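Local coordinates for bumblebee peptidoglycan recognition protein SA (Bombus, PDB 5XZ4), which binds bacterial peptidoglycan, favouring the Dap-type over the Lys-type, and probably acts as an immune receptor with an amidase-like fold, at residues Thr39-Cys44 with Glu55-Tyr60; Val103-Ile108 with Ala126-Gly131; Ile144-Lys147 with Ala151-Ser154. One frame throughout, in Å; residues are numbered along the deposited sequence.

Contact 1. Residues Thr39-Cys44 with Glu55-Tyr60; sequences TVTAEC and ENIRSY
Thr39 and Thr41 meet Ile57 chiefly through methyl groups, which illustrates how a threonine can serve a hydrophobic neighbour and a polar one at once. The delta methyl of Ile57 reaches from the helix into the notch between the two threonine methyls. Its CD1 lies 3.9 Å from Thr39 CG2 and the same 3.9 Å from Thr41 CG2, while Ile57 CG1 also comes to 4.0 Å of Thr41 CG2. Against Thr39 the isoleucine runs at about a right angle; past Thr41 its approach is more slanted.

The two threonines share one conformation. Each carries OG1 between its backbone N and carbonyl carbon (chi1 62° in Thr39, 65° in Thr41), which puts CG2 anti to the carbonyl carbon and presents it to the helix. The hydroxyls are thereby left to pair with each other, Thr39 OG1 to Thr41 OG1 at 2.7 Å, a hydrogen bond that should resist rotation of either side chain about chi1 and so keep both methyls aimed at the helix. Gly109 N also bonds to Thr39 OG1, tying the pair to the loop beyond strand 102-107.

One turn of the same helix is braced by Arg58 and Glu55. The guanidinium grips the carboxylate side-on with two nitrogens: NE meets Glu55 OE1 at 3.0 Å from well above the carboxylate plane, and NH1 meets Glu55 OE2 at 2.8 Å on the syn side. Thr17 OG1 is a further partner of Glu55 OE1, so this salt bridge also faces the N-terminal part of the chain.

The loop is held a second time by the disulfide from Cys44 to Cys50. A strand-loop-helix connection clasped by such a short-range disulfide is characteristic of the peptidoglycan recognition protein fold.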
loop_
_atom_site.group_PDB
_atom_site.type_symbol
_atom_site.label_atom_id
_atom_site.label_comp_id
_atom_site.label_asym_id
_atom_site.label_seq_id
_atom_site.Cartn_x
_atom_site.Cartn_y
_atom_site.Cartn_z
ATOM N N THR A 39 8.046 0.776 2.431
ATOM C CA THR A 39 8.814 1.031 1.190
ATOM C C THR A 39 10.318 0.906 1.341
ATOM O O THR A 39 11.011 0.771 0.312
ATOM C CB THR A 39 8.510 2.417 0.625
ATOM O OG1 THR A 39 8.919 3.391 1.593
ATOM C CG2 THR A 39 6.990 2.569 0.280
ATOM N N VAL A 40 10.795 1.005 2.591
ATOM C CA VAL A 40 12.238 1.066 2.956
ATOM C C VAL A 40 12.868 2.404 2.550
ATOM O O VAL A 40 14.067 2.620 2.762
ATOM C CB VAL A 40 13.074 -0.143 2.422
ATOM C CG1 VAL A 40 14.469 -0.234 3.037
ATOM C CG2 VAL A 40 12.369 -1.442 2.726
ATOM N N THR A 41 12.093 3.323 2.002
ATOM C CA THR A 41 12.588 4.668 1.712
ATOM C C THR A 41 12.642 5.487 3.001
ATOM O O THR A 41 12.195 5.060 4.069
ATOM C CB THR A 41 11.713 5.399 0.674
ATOM O OG1 THR A 41 10.393 5.626 1.209
ATOM C CG2 THR A 41 11.594 4.611 -0.605
ATOM N N ALA A 42 13.243 6.671 2.920
ATOM C CA ALA A 42 13.063 7.672 3.962
ATOM C C ALA A 42 11.573 8.006 4.147
ATOM O O ALA A 42 10.765 7.859 3.222
ATOM C CB ALA A 42 13.838 8.928 3.599
ATOM N N GLU A 43 11.228 8.442 5.356
ATOM C CA GLU A 43 9.888 8.997 5.621
ATOM C C GLU A 43 9.673 10.367 4.948
ATOM O O GLU A 43 10.631 11.044 4.534
ATOM C CB GLU A 43 9.656 9.097 7.132
ATOM C CG GLU A 43 9.645 7.726 7.803
ATOM C CD GLU A 43 9.408 7.788 9.292
ATOM O OE1 GLU A 43 10.204 7.200 10.044
ATOM O OE2 GLU A 43 8.409 8.426 9.715
ATOM N N CYS A 44 8.415 10.763 4.815
ATOM C CA CYS A 44 8.052 12.057 4.240
ATOM C C CYS A 44 6.991 12.680 5.133
ATOM O O CYS A 44 6.156 11.961 5.683
ATOM C CB CYS A 44 7.536 11.866 2.802
ATOM S SG CYS A 44 6.046 10.812 2.603
ATOM N N GLU A 55 6.804 9.622 -6.679
ATOM C CA GLU A 55 7.357 9.753 -8.030
ATOM C C GLU A 55 8.698 8.987 -8.185
ATOM O O GLU A 55 8.909 8.335 -9.209
ATOM C CB GLU A 55 7.508 11.253 -8.384
ATOM C CG GLU A 55 8.442 11.594 -9.561
ATOM C CD GLU A 55 8.099 10.933 -10.891
ATOM O OE1 GLU A 55 6.919 10.533 -11.104
ATOM O OE2 GLU A 55 9.051 10.798 -11.732
ATOM N N ASN A 56 9.571 9.081 -7.185
ATOM C CA ASN A 56 10.842 8.355 -7.257
ATOM C C ASN A 56 10.771 6.836 -7.087
ATOM O O ASN A 56 11.533 6.117 -7.742
ATOM C CB ASN A 56 11.840 9.039 -6.369
ATOM C CG ASN A 56 12.376 10.297 -7.047
ATOM O OD1 ASN A 56 13.298 10.214 -7.869
ATOM N ND2 ASN A 56 11.692 11.419 -6.844
ATOM N N ILE A 57 9.797 6.351 -6.312
ATOM C CA ILE A 57 9.561 4.909 -6.284
ATOM C C ILE A 57 9.005 4.437 -7.637
ATOM O O ILE A 57 9.477 3.431 -8.196
ATOM C CB ILE A 57 8.601 4.528 -5.135
ATOM C CG1 ILE A 57 9.235 4.892 -3.782
ATOM C CG2 ILE A 57 8.285 3.031 -5.201
ATOM C CD1 ILE A 57 8.265 4.941 -2.598
ATOM N N ARG A 58 8.029 5.193 -8.176
ATOM C CA ARG A 58 7.501 4.883 -9.506
ATOM C C ARG A 58 8.633 4.837 -10.568
ATOM O O ARG A 58 8.709 3.915 -11.388
ATOM C CB ARG A 58 6.443 5.917 -9.950
ATOM C CG ARG A 58 5.836 5.634 -11.315
ATOM C CD ARG A 58 5.538 6.921 -12.078
ATOM N NE ARG A 58 6.711 7.789 -12.285
ATOM C CZ ARG A 58 7.690 7.566 -13.163
ATOM N NH1 ARG A 58 8.688 8.470 -13.257
ATOM N NH2 ARG A 58 7.691 6.498 -13.962
ATOM N N SER A 59 9.486 5.873 -10.570
ATOM C CA SER A 59 10.586 5.958 -11.536
ATOM C C SER A 59 11.475 4.694 -11.427
ATOM O O SER A 59 11.832 4.094 -12.455
ATOM C CB SER A 59 11.382 7.214 -11.225
ATOM O OG SER A 59 12.483 7.348 -12.125
ATOM N N TYR A 60 11.827 4.305 -10.202
ATOM C CA TYR A 60 12.679 3.131 -9.999
ATOM C C TYR A 60 11.984 1.828 -10.466
ATOM O O TYR A 60 12.554 1.009 -11.188
ATOM C CB TYR A 60 13.142 3.090 -8.541
ATOM C CG TYR A 60 14.116 1.957 -8.268
ATOM C CD1 TYR A 60 15.449 1.996 -8.739
ATOM C CD2 TYR A 60 13.692 0.832 -7.541
ATOM C CE1 TYR A 60 16.305 0.926 -8.506
ATOM C CE2 TYR A 60 14.571 -0.218 -7.293
ATOM C CZ TYR A 60 15.871 -0.170 -7.769
ATOM O OH TYR A 60 16.737 -1.219 -7.539
#

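Contact 2. Residues Val103-Ile108 with Ala126-Gly131; sequences VGIGFI and ALIHCG
Ile105 on strand 102-107 and Leu127 on helix 118-134 mark the closest pass of the two backbones, their CA atoms 9.6 Å apart, a spacing bridged entirely by side chains. It is a small worked case of helix-on-sheet packing, in which one strand residue projects between two consecutive helix residues. Ile105 extends its longer branch toward the helix, and the terminal methyl does all the touching: CD1 lies 4.0 Å from Leu127 CD2 and 4.2 Å from Ile128 CG1.

The approaches differ. Leu127 points at the strand and slides past Ile105 in the opposite sense, its CG anti to the backbone N (chi1 -176°), which carries CD2 in toward the sheet. Ile128 starts out to one side and meets the same methyl obliquely with the middle of its chain. All three residues are buried, and the contact is purely apolar.

Around this core, Ile105 also rests on Val34 and Ile76 of the adjoining strands, and Leu127 reaches Phe74 and Trp88. Phe107 continues the same interface against Met120 and Ala124, nearer the start of the helix, while Cys130 fastens the helix to the N-terminal segment through its disulfide with Cys7.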
loop_
_atom_site.group_PDB
_atom_site.type_symbol
_atom_site.label_atom_id
_atom_site.label_comp_id
_atom_site.label_asym_id
_atom_site.label_seq_id
_atom_site.Cartn_x
_atom_site.Cartn_y
_atom_site.Cartn_z
ATOM N N VAL A 103 -4.971 -5.966 -2.495
ATOM C CA VAL A 103 -4.329 -4.657 -2.690
ATOM C C VAL A 103 -3.160 -4.566 -1.730
ATOM O O VAL A 103 -3.228 -5.062 -0.592
ATOM C CB VAL A 103 -5.300 -3.462 -2.564
ATOM C CG1 VAL A 103 -6.205 -3.375 -3.783
ATOM C CG2 VAL A 103 -6.097 -3.554 -1.289
ATOM N N GLY A 104 -2.087 -3.932 -2.211
ATOM C CA GLY A 104 -0.842 -3.784 -1.434
ATOM C C GLY A 104 -0.647 -2.338 -1.021
ATOM O O GLY A 104 -0.621 -1.457 -1.875
ATOM N N ILE A 105 -0.566 -2.092 0.282
ATOM C CA ILE A 105 -0.485 -0.715 0.829
ATOM C C ILE A 105 0.929 -0.529 1.337
ATOM O O ILE A 105 1.379 -1.229 2.244
ATOM C CB ILE A 105 -1.462 -0.495 2.006
ATOM C CG1 ILE A 105 -2.920 -0.671 1.556
ATOM C CG2 ILE A 105 -1.272 0.906 2.593
ATOM C CD1 ILE A 105 -3.947 -0.587 2.692
ATOM N N GLY A 106 1.661 0.397 0.696
ATOM C CA GLY A 106 3.059 0.691 1.104
ATOM C C GLY A 106 3.141 1.905 2.018
ATOM O O GLY A 106 2.894 3.034 1.565
ATOM N N PHE A 107 3.509 1.692 3.288
ATOM C CA PHE A 107 3.805 2.795 4.223
ATOM C C PHE A 107 5.162 3.373 3.810
ATOM O O PHE A 107 6.160 2.612 3.730
ATOM C CB PHE A 107 3.848 2.297 5.680
ATOM C CG PHE A 107 2.490 2.089 6.331
ATOM C CD1 PHE A 107 1.573 1.155 5.824
ATOM C CD2 PHE A 107 2.182 2.815 7.482
ATOM C CE1 PHE A 107 0.343 0.968 6.475
ATOM C CE2 PHE A 107 0.955 2.625 8.130
ATOM C CZ PHE A 107 0.067 1.701 7.616
ATOM N N ILE A 108 5.209 4.683 3.568
ATOM C CA ILE A 108 6.472 5.306 3.126
ATOM C C ILE A 108 7.401 5.455 4.328
ATOM O O ILE A 108 7.107 6.202 5.273
ATOM C CB ILE A 108 6.223 6.656 2.416
ATOM C CG1 ILE A 108 5.372 6.442 1.158
ATOM C CG2 ILE A 108 7.559 7.326 2.039
ATOM C CD1 ILE A 108 4.835 7.734 0.538
ATOM N N ALA A 126 -8.475 3.778 7.814
ATOM C CA ALA A 126 -9.643 4.469 7.223
ATOM C C ALA A 126 -9.813 4.051 5.759
ATOM O O ALA A 126 -10.941 3.845 5.276
ATOM C CB ALA A 126 -9.524 5.986 7.362
ATOM N N LEU A 127 -8.692 3.869 5.048
ATOM C CA LEU A 127 -8.742 3.356 3.684
ATOM C C LEU A 127 -9.345 1.938 3.615
ATOM O O LEU A 127 -10.181 1.643 2.753
ATOM C CB LEU A 127 -7.318 3.356 3.058
ATOM C CG LEU A 127 -7.201 2.933 1.579
ATOM C CD1 LEU A 127 -7.913 3.927 0.664
ATOM C CD2 LEU A 127 -5.740 2.693 1.158
ATOM N N ILE A 128 -8.936 1.057 4.542
ATOM C CA ILE A 128 -9.477 -0.297 4.604
ATOM C C ILE A 128 -10.978 -0.219 4.932
ATOM O O ILE A 128 -11.785 -0.878 4.276
ATOM C CB ILE A 128 -8.686 -1.164 5.611
ATOM C CG1 ILE A 128 -7.262 -1.413 5.085
ATOM C CG2 ILE A 128 -9.392 -2.492 5.850
ATOM C CD1 ILE A 128 -6.307 -1.856 6.152
ATOM N N HIS A 129 -11.364 0.600 5.918
ATOM C CA HIS A 129 -12.788 0.751 6.254
ATOM C C HIS A 129 -13.609 1.288 5.098
ATOM O O HIS A 129 -14.714 0.796 4.878
ATOM C CB HIS A 129 -12.939 1.595 7.502
ATOM C CG HIS A 129 -12.672 0.817 8.748
ATOM N ND1 HIS A 129 -13.227 1.148 9.965
ATOM C CD2 HIS A 129 -11.952 -0.318 8.956
ATOM C CE1 HIS A 129 -12.812 0.290 10.882
ATOM N NE2 HIS A 129 -12.074 -0.629 10.290
ATOM N N CYS A 130 -13.073 2.274 4.374
ATOM C CA CYS A 130 -13.688 2.848 3.179
ATOM C C CYS A 130 -13.929 1.769 2.148
ATOM O O CYS A 130 -15.039 1.654 1.614
ATOM C CB CYS A 130 -12.750 3.915 2.592
ATOM S SG CYS A 130 -13.160 4.531 0.937
ATOM N N GLY A 131 -12.891 0.975 1.877
ATOM C CA GLY A 131 -12.956 -0.073 0.876
ATOM C C GLY A 131 -14.047 -1.083 1.197
ATOM O O GLY A 131 -14.789 -1.497 0.298
#

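Contact 3. Residues Ile144-Lys147 with Ala151-Ser154; sequences IGAK and ATMS
Thr152 packs its methyl against the backbone where Ala146 passes into Lys147, and its hydroxyl serves its own loop, so that a single side chain works in two directions. Van der Waals packing comes first. Thr152 CG2 sits 3.7 Å from Ala146 C and makes an apolar contact with Ala146 CB at 3.8 Å. Other carbons pack closely against polar backbone atoms: Ala146 CB lies 3.5 Å from Ser154 O, and Lys147 adds the root of its chain, with CB close to the carbonyl oxygens of both Thr152 and Ser154.

Direct hydrogen bonding is sparse. Lys147 N gives a weak bond to Ser154 O, short at 2.8 Å but bent to 124°. Within the loop, Ser154 N donates to Thr152 OG1 (3.1 Å, 160°), closing an ST turn; having OG1 anti to the backbone N (chi1 -174°) sets the hydroxyl for this bond and leaves the methyl to face Ala146. With a valine in place of Thr152, Ser154 N would probably lose its acceptor and the turn be freer to shift.

A water supplies the third kind of link. It accepts from Lys147 NZ at 2.8 Å and donates to Met153 O at 2.8 Å, and the bend of the lysine chain at chi3 brings the amine to it.

Ser154 OG turns to His37 ND1 and His38 N, at the end of strand 31-38, the neighbour of strand 141-145 in the sheet; in amidase relatives a cysteine probably occupies this serine's position as a zinc ligand. Ala146 lies over Ile35 and His37 of that strand, and Lys147 runs beside Ser157 and Gln160 of helix 157-163.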
loop_
_atom_site.group_PDB
_atom_site.type_symbol
_atom_site.label_atom_id
_atom_site.label_comp_id
_atom_site.label_asym_id
_atom_site.label_seq_id
_atom_site.Cartn_x
_atom_site.Cartn_y
_atom_site.Cartn_z
ATOM N N ILE A 144 -2.919 -8.722 6.199
ATOM C CA ILE A 144 -1.679 -9.441 6.584
ATOM C C ILE A 144 -0.455 -8.598 6.259
ATOM O O ILE A 144 -0.497 -7.786 5.323
ATOM C CB ILE A 144 -1.572 -10.843 5.937
ATOM C CG1 ILE A 144 -1.668 -10.785 4.423
ATOM C CG2 ILE A 144 -2.629 -11.795 6.503
ATOM C CD1 ILE A 144 -1.341 -12.089 3.723
ATOM N N GLY A 145 0.626 -8.779 7.029
ATOM C CA GLY A 145 1.922 -8.165 6.662
ATOM C C GLY A 145 2.564 -9.000 5.574
ATOM O O GLY A 145 2.406 -10.232 5.566
ATOM N N ALA A 146 3.320 -8.355 4.681
ATOM C CA ALA A 146 4.001 -9.099 3.598
ATOM C C ALA A 146 4.843 -10.299 4.072
ATOM O O ALA A 146 4.805 -11.380 3.450
ATOM C CB ALA A 146 4.863 -8.149 2.772
ATOM N N LYS A 147 5.545 -10.111 5.193
ATOM C CA LYS A 147 6.436 -11.143 5.735
ATOM C C LYS A 147 5.711 -12.446 6.109
ATOM O O LYS A 147 6.358 -13.463 6.249
ATOM C CB LYS A 147 7.221 -10.623 6.957
ATOM C CG LYS A 147 6.383 -10.198 8.166
ATOM C CD LYS A 147 7.224 -9.558 9.269
ATOM C CE LYS A 147 8.221 -10.533 9.866
ATOM N NZ LYS A 147 9.211 -9.905 10.782
ATOM N N ALA A 151 9.061 -14.208 1.542
ATOM C CA ALA A 151 10.350 -14.048 2.219
ATOM C C ALA A 151 10.816 -12.609 2.092
ATOM O O ALA A 151 11.366 -12.208 1.051
ATOM C CB ALA A 151 11.391 -15.016 1.660
ATOM N N THR A 152 10.539 -11.826 3.138
ATOM C CA THR A 152 10.819 -10.394 3.177
ATOM C C THR A 152 10.789 -9.930 4.630
ATOM O O THR A 152 10.142 -10.581 5.481
ATOM C CB THR A 152 9.778 -9.590 2.364
ATOM O OG1 THR A 152 10.188 -8.220 2.325
ATOM C CG2 THR A 152 8.328 -9.706 2.944
ATOM N N MET A 153 11.459 -8.816 4.923
ATOM C CA MET A 153 11.278 -8.165 6.231
ATOM C C MET A 153 10.111 -7.154 6.256
ATOM O O MET A 153 9.655 -6.758 7.331
ATOM C CB MET A 153 12.595 -7.578 6.772
ATOM C CG MET A 153 13.607 -8.651 7.205
ATOM S SD MET A 153 13.069 -9.777 8.524
ATOM C CE MET A 153 13.430 -8.804 9.982
ATOM N N SER A 154 9.592 -6.808 5.075
ATOM C CA SER A 154 8.428 -5.895 4.944
ATOM C C SER A 154 7.211 -6.467 5.724
ATOM O O SER A 154 6.917 -7.676 5.599
ATOM C CB SER A 154 8.125 -5.737 3.457
ATOM O OG SER A 154 7.064 -4.808 3.259
HETATM O O HOH W 1 10.339 -7.550 9.900
#

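Contact 2 is the core member of the three, its touching residues all buried and its chemistry wholly apolar; contacts 1 and 3 are only partly buried. Contact 1 joins its segments by methyl packing, its polar bonds staying within each segment, while contact 3 adds a weak backbone bond and a water bridge across. Contacts 2 and 3 reach the same mixed sheet, from an inner strand and from an edge strand, yet do not touch. Contacts 1 and 2 do meet: Thr39 N probably hydrogen-bonds Phe107 O, and Ile108 packs on Thr41. The helix contacts rely on branched side chains meeting through carbons; contact 3, at the end of strand 141-145, on the Thr152 methyl, backbone carbonyls, a turn and water.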